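Glutathione S-transferase 5 (Caenorhabditis elegans, PDB 1ZL9) conjugates reduced glutathione to a wide range of hydrophobic electrophiles, as a sigma-class glutathione transferase. Local coordinates at residues Y8-G13 against D31-Q36. Numbering follows the deposited sequence.
Sequences YFNGRG and DNRVTQ. With GSH (glutathione), chain C.
Arg-33 extends outward from the sheet, alongside Asn-10, and its guanidinium meets the amide. Its CB lies near Asn-10 CA and the carbonyl oxygen of Tyr-8. Arg-33 CG lies 4.1 Å from Phe-9 O, and Arg-33 CD 3.3 Å from Asn-10 OD1. The chain is extended from CG to NE, which puts NH1 beside the Asn-10 amide. Arg-33 NE and Arg-33 NH2 both donate to Asp-31 OD2, a side-on salt bridge with Arg-33 NE at 2.8 Å. That oxygen lies in the guanidinium plane, while OD1 of the same carboxylate pairs with Arg-19. Arg-33 NH1 donates to Asn-10 OD1 at 3.0 Å, in the plane of the amide carbonyl. Amide and guanidinium planes stand 82° apart. Asn-10 centres an inverse gamma turn. Its CG is anti to the backbone N (chi1 -171°), which sets OD1 beside Arg-33 CD and NH1.

The strands are the parallel pair of a beta-alpha-beta unit, with helix 16-25 as the crossover, in the thioredoxin-like N-terminal domain. Tyr-8 N donates to Asn-32 O at 3.0 Å, and Val-34 N to Tyr-8 O at 2.7 Å.

Val-34 CG2 meets the CD1-CE1 side of the Phe-9 ring obliquely, 3.3 Å from Phe-9 CD1. The CD2-CE2 side of the rim borders glutathione, with Phe-9 CE2 3.7 Å from its SG2. Trp-39 packs edge-to-face with Phe-9, and Leu-53 touches both Phe-9 and Val-34. Trp-39 and Leu-53 line the glutathione pocket, as does Phe-9.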
loop_
_atom_site.group_PDB
_atom_site.type_symbol
_atom_site.label_atom_id
_atom_site.label_comp_id
_atom_site.label_asym_id
_atom_site.label_seq_id
_atom_site.Cartn_x
_atom_site.Cartn_y
_atom_site.Cartn_z
ATOM N N TYR A 8 0.254 -7.851 17.475
ATOM C CA TYR A 8 0.374 -8.737 16.333
ATOM C C TYR A 8 0.464 -10.171 16.854
ATOM O O TYR A 8 0.420 -10.367 18.040
ATOM C CB TYR A 8 1.602 -8.333 15.479
ATOM C CG TYR A 8 1.737 -9.033 14.151
ATOM C CD1 TYR A 8 0.770 -8.923 13.193
ATOM C CD2 TYR A 8 2.850 -9.887 13.855
ATOM C CE1 TYR A 8 0.892 -9.571 11.976
ATOM C CE2 TYR A 8 2.947 -10.542 12.661
ATOM C CZ TYR A 8 1.987 -10.387 11.714
ATOM O OH TYR A 8 2.098 -11.050 10.486
ATOM N N PHE A 9 0.487 -11.146 15.960
ATOM C CA PHE A 9 0.741 -12.549 16.307
ATOM C C PHE A 9 2.178 -12.789 16.802
ATOM O O PHE A 9 3.059 -11.900 16.704
ATOM C CB PHE A 9 0.392 -13.436 15.128
ATOM C CG PHE A 9 -1.042 -13.328 14.754
ATOM C CD1 PHE A 9 -2.019 -13.792 15.628
ATOM C CD2 PHE A 9 -1.429 -12.674 13.582
ATOM C CE1 PHE A 9 -3.396 -13.643 15.310
ATOM C CE2 PHE A 9 -2.772 -12.523 13.275
ATOM C CZ PHE A 9 -3.749 -13.001 14.108
ATOM N N ASN A 10 2.368 -13.930 17.443
ATOM C CA ASN A 10 3.677 -14.354 17.878
ATOM C C ASN A 10 4.511 -14.848 16.701
ATOM O O ASN A 10 4.689 -16.041 16.504
ATOM C CB ASN A 10 3.617 -15.458 18.941
ATOM C CG ASN A 10 4.983 -15.717 19.519
ATOM O OD1 ASN A 10 5.890 -14.832 19.476
ATOM N ND2 ASN A 10 5.186 -16.931 20.027
ATOM N N GLY A 11 5.042 -13.896 15.956
ATOM C CA GLY A 11 5.845 -14.193 14.783
ATOM C C GLY A 11 6.352 -12.871 14.241
ATOM O O GLY A 11 5.937 -11.776 14.717
ATOM N N ARG A 12 7.252 -12.969 13.283
ATOM C CA ARG A 12 7.847 -11.801 12.636
ATOM C C ARG A 12 6.798 -11.140 11.756
ATOM O O ARG A 12 6.189 -10.117 12.136
ATOM C CB ARG A 12 9.123 -12.221 11.867
ATOM C CG ARG A 12 10.264 -12.537 12.851
ATOM C CD ARG A 12 11.573 -12.871 12.194
ATOM N NE ARG A 12 11.366 -13.846 11.168
ATOM C CZ ARG A 12 11.131 -15.123 11.380
ATOM N NH1 ARG A 12 11.209 -15.630 12.574
ATOM N NH2 ARG A 12 10.844 -15.906 10.369
ATOM N N GLY A 13 6.522 -11.800 10.627
ATOM C CA GLY A 13 5.449 -11.456 9.728
ATOM C C GLY A 13 5.427 -9.966 9.400
ATOM O O GLY A 13 6.450 -9.321 9.273
ATOM N N ASP A 31 5.233 -4.897 23.203
ATOM C CA ASP A 31 5.190 -5.905 22.129
ATOM C C ASP A 31 4.143 -6.935 22.495
ATOM O O ASP A 31 4.444 -7.880 23.167
ATOM C CB ASP A 31 6.535 -6.574 21.971
ATOM C CG ASP A 31 6.637 -7.423 20.686
ATOM O OD1 ASP A 31 5.807 -7.232 19.713
ATOM O OD2 ASP A 31 7.579 -8.268 20.613
ATOM N N ASN A 32 2.898 -6.675 22.106
ATOM C CA ASN A 32 1.759 -7.497 22.459
ATOM C C ASN A 32 1.508 -8.547 21.430
ATOM O O ASN A 32 0.969 -8.275 20.350
ATOM C CB ASN A 32 0.509 -6.609 22.662
ATOM C CG ASN A 32 -0.721 -7.398 23.093
ATOM O OD1 ASN A 32 -0.606 -8.294 23.907
ATOM N ND2 ASN A 32 -1.908 -7.021 22.578
ATOM N N ARG A 33 1.842 -9.769 21.783
ATOM C CA ARG A 33 1.778 -10.877 20.869
ATOM C C ARG A 33 0.561 -11.743 21.185
ATOM O O ARG A 33 0.371 -12.241 22.307
ATOM C CB ARG A 33 3.034 -11.704 20.929
ATOM C CG ARG A 33 4.285 -10.997 20.482
ATOM C CD ARG A 33 5.577 -11.744 20.696
ATOM N NE ARG A 33 6.677 -10.913 20.206
ATOM C CZ ARG A 33 7.396 -11.186 19.110
ATOM N NH1 ARG A 33 7.203 -12.318 18.433
ATOM N NH2 ARG A 33 8.292 -10.329 18.671
ATOM N N VAL A 34 -0.263 -11.957 20.177
ATOM C CA VAL A 34 -1.508 -12.619 20.453
ATOM C C VAL A 34 -1.460 -14.045 20.028
ATOM O O VAL A 34 -0.860 -14.430 19.009
ATOM C CB VAL A 34 -2.748 -11.944 19.879
ATOM C CG1 VAL A 34 -2.638 -10.551 19.949
ATOM C CG2 VAL A 34 -2.988 -12.417 18.519
ATOM N N THR A 35 -2.086 -14.807 20.941
ATOM C CA THR A 35 -2.176 -16.237 20.928
ATOM C C THR A 35 -3.411 -16.513 20.115
ATOM O O THR A 35 -4.396 -15.732 20.203
ATOM C CB THR A 35 -2.427 -16.861 22.404
ATOM O OG1 THR A 35 -3.650 -16.396 23.036
ATOM C CG2 THR A 35 -1.342 -16.478 23.411
ATOM N N GLN A 36 -3.367 -17.607 19.362
ATOM C CA GLN A 36 -4.588 -18.292 18.875
ATOM C C GLN A 36 -5.790 -18.222 19.864
ATOM O O GLN A 36 -6.871 -17.858 19.451
ATOM C CB GLN A 36 -4.256 -19.737 18.394
ATOM C CG GLN A 36 -4.173 -20.740 19.540
ATOM C CD GLN A 36 -3.949 -22.191 19.105
ATOM O OE1 GLN A 36 -3.475 -23.012 19.911
ATOM N NE2 GLN A 36 -4.271 -22.509 17.835
HETATM N N1 GSH C . -3.122 -5.256 4.386
HETATM C CA1 GSH C . -2.814 -5.923 5.606
HETATM C C1 GSH C . -1.678 -5.320 6.327
HETATM O O11 GSH C . -1.678 -5.102 7.648
HETATM O O12 GSH C . -0.604 -5.107 5.645
HETATM C CB1 GSH C . -3.239 -7.326 5.903
HETATM C CG1 GSH C . -3.485 -7.666 7.381
HETATM C CD1 GSH C . -3.686 -9.162 7.528
HETATM O OE1 GSH C . -3.896 -9.877 6.392
HETATM N N2 GSH C . -3.708 -9.736 8.732
HETATM C CA2 GSH C . -3.737 -11.159 8.898
HETATM C C2 GSH C . -4.803 -11.457 9.911
HETATM O O2 GSH C . -4.878 -10.576 10.957
HETATM C CB2 GSH C . -2.331 -11.490 9.385
HETATM S SG2 GSH C . -2.217 -13.257 9.723
HETATM N N3 GSH C . -5.568 -12.521 9.845
HETATM C CA3 GSH C . -6.482 -12.966 10.898
HETATM C C3 GSH C . -7.910 -12.629 10.547
HETATM O O31 GSH C . -8.167 -11.967 9.339
HETATM O O32 GSH C . -8.925 -12.889 11.340
#